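Local coordinates for protein tryptophan halogenase (Shewanella frigidimarina, PDB 2PYX) that is probably a flavin-dependent halogenase that uses reduced FAD, oxygen and halide to halogenate tryptophan, at residues G74-E77 and N78-I81; F177-L180 and L181-C185. All coordinates share one frame; numbering follows the deposited sequence.

How the contacts relate
Contact 1 is an N-cap: the loop at 74-77 turns into helix 77-83, and a carboxylate and waters bind the first turn. Contact 2 lies midway along helix 174-187, where residues 177-180 meet 181-185 through regular i to i+4 bonds, a CH-pi contact and a polar pair. Contact 1 is largely buried, with two partly exposed aspartates; contact 2 is divided between a buried apolar side and a polar side that includes exposed Gln179. The two meet directly. The rings of Phe80 and Phe177 pack edge-to-face, Ile75 CD1 lies against His184 CG at 3.3 Å, and both contacts lean on helix 65-73.

Contact 1. Residues G74-E77 and N78-I81; sequences GIDE and NDFI
Asp76 caps the helix that carries Asn78 and Asp79, and its side chain can be followed outward. Asp76 CB lies 3.5 Å from Asp79 OD2, the two side chains crossing at about a right angle. CG stands anti to the backbone N (chi1 176°), which brings the carboxylate back over the opening turn. There Asp76 OD1 accepts from Asp79 N at 3.1 Å, on its anti side and 20° out of the carboxylate plane; a weak, bent bond from Asn78 N reaches the same oxygen at 2.8 Å. Asp76 OD2 accepts a hydrogen bond from a water that in turn accepts from Asn78 ND2, and another from Gln161 NE2. A second water joins Asp76 N to Asp79 OD2. With an alanine here the cap would probably be lost, the amides of Asn78 and Asp79 missing their side-chain acceptor and Gln161 its carboxylate partner. Asp76 OD1 and Asp79 OD1 lie 4.0 Å apart, a closeness that might raise the proton affinity of one of them. Behind the cap, Phe80 N bonds to Asp76 O at 2.9 Å, while Ile75 CG2 packs on Phe80 CB at 3.9 Å. Glu77 OE1 forms a salt bridge with Lys155, and its OE2 bonds to Tyr168 and Tyr170. Helix 77-83 thus starts just after the Schellman turn at Gly74, with Ile75 and Phe80 against helix 65-73 and Ile81 against helix 511-520.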
loop_
_atom_site.group_PDB
_atom_site.type_symbol
_atom_site.label_atom_id
_atom_site.label_comp_id
_atom_site.label_asym_id
_atom_site.label_seq_id
_atom_site.Cartn_x
_atom_site.Cartn_y
_atom_site.Cartn_z
ATOM N N GLY A 74 3.217 -11.824 -15.179
ATOM C CA GLY A 74 3.585 -11.847 -16.574
ATOM C C GLY A 74 3.065 -10.686 -17.387
ATOM O O GLY A 74 2.919 -10.796 -18.618
ATOM N N ILE A 75 2.775 -9.573 -16.719
ATOM C CA ILE A 75 2.284 -8.351 -17.352
ATOM C C ILE A 75 3.466 -7.505 -17.826
ATOM O O ILE A 75 4.477 -7.334 -17.117
ATOM C CB ILE A 75 1.401 -7.517 -16.366
ATOM C CG1 ILE A 75 0.230 -8.346 -15.826
ATOM C CG2 ILE A 75 0.893 -6.247 -17.043
ATOM C CD1 ILE A 75 -0.631 -8.941 -16.819
ATOM N N ASP A 76 3.347 -7.022 -19.062
ATOM C CA ASP A 76 4.320 -6.120 -19.662
ATOM C C ASP A 76 4.112 -4.712 -19.071
ATOM O O ASP A 76 2.985 -4.236 -18.969
ATOM C CB ASP A 76 4.108 -6.158 -21.180
ATOM C CG ASP A 76 4.982 -5.185 -21.936
ATOM O OD1 ASP A 76 4.740 -3.954 -21.856
ATOM O OD2 ASP A 76 5.887 -5.662 -22.660
ATOM N N GLU A 77 5.200 -4.045 -18.680
ATOM C CA GLU A 77 5.082 -2.766 -18.000
ATOM C C GLU A 77 4.451 -1.723 -18.886
ATOM O O GLU A 77 3.694 -0.861 -18.425
ATOM C CB GLU A 77 6.423 -2.240 -17.479
ATOM C CG GLU A 77 6.182 -1.109 -16.459
ATOM C CD GLU A 77 7.446 -0.547 -15.813
ATOM O OE1 GLU A 77 8.548 -0.643 -16.396
ATOM O OE2 GLU A 77 7.365 0.001 -14.676
ATOM N N ASN A 78 4.794 -1.743 -20.178
ATOM C CA ASN A 78 4.185 -0.759 -21.077
ATOM C C ASN A 78 2.670 -0.966 -21.173
ATOM O O ASN A 78 1.897 -0.002 -21.108
ATOM C CB ASN A 78 4.838 -0.791 -22.463
ATOM C CG ASN A 78 6.330 -0.536 -22.400
ATOM O OD1 ASN A 78 6.786 0.373 -21.700
ATOM N ND2 ASN A 78 7.105 -1.328 -23.157
ATOM N N ASP A 79 2.258 -2.219 -21.330
ATOM C CA ASP A 79 0.842 -2.568 -21.373
ATOM C C ASP A 79 0.135 -2.089 -20.093
ATOM O O ASP A 79 -0.923 -1.500 -20.139
ATOM C CB ASP A 79 0.664 -4.094 -21.489
ATOM C CG ASP A 79 1.047 -4.651 -22.848
ATOM O OD1 ASP A 79 1.240 -3.892 -23.819
ATOM O OD2 ASP A 79 1.123 -5.891 -22.949
ATOM N N PHE A 80 0.732 -2.376 -18.937
ATOM C CA PHE A 80 0.174 -1.937 -17.659
ATOM C C PHE A 80 -0.019 -0.420 -17.597
ATOM O O PHE A 80 -1.095 0.096 -17.257
ATOM C CB PHE A 80 1.081 -2.427 -16.504
ATOM C CG PHE A 80 0.732 -1.824 -15.171
ATOM C CD1 PHE A 80 -0.383 -2.256 -14.461
ATOM C CD2 PHE A 80 1.507 -0.803 -14.621
ATOM C CE1 PHE A 80 -0.727 -1.669 -13.256
ATOM C CE2 PHE A 80 1.165 -0.227 -13.424
ATOM C CZ PHE A 80 0.055 -0.655 -12.725
ATOM N N ILE A 81 1.050 0.314 -17.886
ATOM C CA ILE A 81 1.019 1.772 -17.798
ATOM C C ILE A 81 -0.034 2.352 -18.740
ATOM O O ILE A 81 -0.813 3.236 -18.366
ATOM C CB ILE A 81 2.433 2.382 -18.066
ATOM C CG1 ILE A 81 3.354 2.048 -16.901
ATOM C CG2 ILE A 81 2.368 3.899 -18.279
ATOM C CD1 ILE A 81 4.814 2.434 -17.121
HETATM O O HOH W 1 1.056 -7.513 -20.795
HETATM O O HOH W 2 6.026 -3.591 -24.658
#

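Contact 2. Residues F177-L180 and L181-C185; sequences FSQL and LTEHC
Leu181 lays its CD1 methyl over one face of the Phe177 ring, 3.8 Å from the ring centroid and offset toward the rim, a CH-pi contact one turn along the helix. The closest ring atom, Phe177 CE1, is 3.7 Å from Leu181 CD1. A chi1 of -173° turns the Phe177 ring away from its own N, and it reaches toward the next turn to meet the leucine; its other neighbours include Met66 and Leu70 of helix 65-73. In the backbone of the same pair Leu181 N bonds to Phe177 O.

Ser178 O takes two bonds, from Thr182 N at 2.9 Å and from Thr182 OG1 at 2.8 Å, which approach from opposite faces of its carbonyl plane. With its OG1 beside its own backbone N, the threonine hydroxyl folds back onto the preceding turn. Helix 174-187 packs here against helix 16-31, whose start belongs to a glycine-rich GxGxxG sequence consistent with a Rossmann-type FAD site: Ser178 touches Thr17, and Leu181, Thr182 and Cys185 touch Trp20. Gly16 and Thr17 are predicted to bind FAD, and a tartrate, probably from the crystallisation liquor, lies near Ser178.

On the more exposed side Gln179, bent at chi2, sends NE2 to Glu183 OE2 at 3.0 Å. The acceptor lies close to the amide plane, but the donor comes from above the carboxylate plane, the two planes standing 59° apart. The extended Glu183 chain crosses the glutamine at about a right angle, Glu183 CG lying 3.3 Å from Gln179 O. Leu180 O receives His184 N, and the imidazole of His184 turns to the end of helix 65-73, where NE2 hydrogen-bonds to Ile73 O.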
loop_
_atom_site.group_PDB
_atom_site.type_symbol
_atom_site.label_atom_id
_atom_site.label_comp_id
_atom_site.label_asym_id
_atom_site.label_seq_id
_atom_site.Cartn_x
_atom_site.Cartn_y
_atom_site.Cartn_z
ATOM N N PHE A 177 -7.063 -1.709 -13.815
ATOM C CA PHE A 177 -6.125 -2.761 -13.456
ATOM C C PHE A 177 -6.839 -4.115 -13.313
ATOM O O PHE A 177 -6.397 -5.108 -13.850
ATOM C CB PHE A 177 -5.375 -2.343 -12.172
ATOM C CG PHE A 177 -4.243 -3.257 -11.741
ATOM C CD1 PHE A 177 -3.512 -4.013 -12.650
ATOM C CD2 PHE A 177 -3.867 -3.274 -10.403
ATOM C CE1 PHE A 177 -2.464 -4.834 -12.220
ATOM C CE2 PHE A 177 -2.803 -4.081 -9.980
ATOM C CZ PHE A 177 -2.129 -4.850 -10.893
ATOM N N SER A 178 -7.952 -4.147 -12.605
ATOM C CA SER A 178 -8.726 -5.369 -12.444
ATOM C C SER A 178 -9.140 -5.927 -13.806
ATOM O O SER A 178 -9.131 -7.135 -14.018
ATOM C CB SER A 178 -9.965 -5.076 -11.598
ATOM O OG SER A 178 -9.576 -4.747 -10.287
ATOM N N GLN A 179 -9.523 -5.031 -14.721
ATOM C CA GLN A 179 -9.906 -5.464 -16.072
ATOM C C GLN A 179 -8.736 -6.070 -16.839
ATOM O O GLN A 179 -8.854 -7.115 -17.475
ATOM C CB GLN A 179 -10.521 -4.324 -16.865
ATOM C CG GLN A 179 -11.090 -4.767 -18.224
ATOM C CD GLN A 179 -12.048 -5.960 -18.135
ATOM O OE1 GLN A 179 -12.986 -5.971 -17.333
ATOM N NE2 GLN A 179 -11.808 -6.978 -18.967
ATOM N N LEU A 180 -7.579 -5.421 -16.750
ATOM C CA LEU A 180 -6.382 -5.975 -17.381
ATOM C C LEU A 180 -6.055 -7.367 -16.829
ATOM O O LEU A 180 -5.758 -8.292 -17.557
ATOM C CB LEU A 180 -5.197 -5.020 -17.211
ATOM C CG LEU A 180 -3.795 -5.459 -17.620
ATOM C CD1 LEU A 180 -3.810 -6.054 -19.000
ATOM C CD2 LEU A 180 -2.820 -4.312 -17.610
ATOM N N LEU A 181 -6.130 -7.504 -15.514
ATOM C CA LEU A 181 -5.820 -8.782 -14.877
ATOM C C LEU A 181 -6.849 -9.870 -15.259
ATOM O O LEU A 181 -6.502 -11.033 -15.449
ATOM C CB LEU A 181 -5.792 -8.637 -13.349
ATOM C CG LEU A 181 -4.589 -7.842 -12.829
ATOM C CD1 LEU A 181 -4.838 -7.501 -11.365
ATOM C CD2 LEU A 181 -3.271 -8.611 -13.030
ATOM N N THR A 182 -8.123 -9.483 -15.357
ATOM C CA THR A 182 -9.149 -10.438 -15.753
ATOM C C THR A 182 -8.804 -11.038 -17.109
ATOM O O THR A 182 -8.863 -12.242 -17.307
ATOM C CB THR A 182 -10.496 -9.720 -15.881
ATOM O OG1 THR A 182 -10.928 -9.233 -14.591
ATOM C CG2 THR A 182 -11.559 -10.666 -16.471
ATOM N N GLU A 183 -8.434 -10.140 -18.026
ATOM C CA GLU A 183 -8.043 -10.550 -19.384
ATOM C C GLU A 183 -6.809 -11.443 -19.357
ATOM O O GLU A 183 -6.804 -12.521 -19.922
ATOM C CB GLU A 183 -7.792 -9.311 -20.271
ATOM C CG GLU A 183 -9.032 -8.473 -20.485
ATOM C CD GLU A 183 -8.797 -7.009 -20.886
ATOM O OE1 GLU A 183 -7.626 -6.521 -20.935
ATOM O OE2 GLU A 183 -9.840 -6.328 -21.115
ATOM N N HIS A 184 -5.769 -11.010 -18.660
ATOM C CA HIS A 184 -4.564 -11.797 -18.612
ATOM C C HIS A 184 -4.785 -13.148 -17.948
ATOM O O HIS A 184 -4.344 -14.188 -18.443
ATOM C CB HIS A 184 -3.513 -11.019 -17.879
ATOM C CG HIS A 184 -2.205 -11.719 -17.789
ATOM N ND1 HIS A 184 -1.268 -11.684 -18.805
ATOM C CD2 HIS A 184 -1.668 -12.471 -16.800
ATOM C CE1 HIS A 184 -0.208 -12.383 -18.434
ATOM N NE2 HIS A 184 -0.427 -12.877 -17.226
ATOM N N CYS A 185 -5.463 -13.155 -16.809
ATOM C CA CYS A 185 -5.587 -14.399 -16.058
ATOM C C CYS A 185 -6.441 -15.451 -16.743
ATOM O O CYS A 185 -6.168 -16.639 -16.674
ATOM C CB CYS A 185 -6.178 -14.160 -14.680
ATOM S SG CYS A 185 -5.014 -13.293 -13.559
#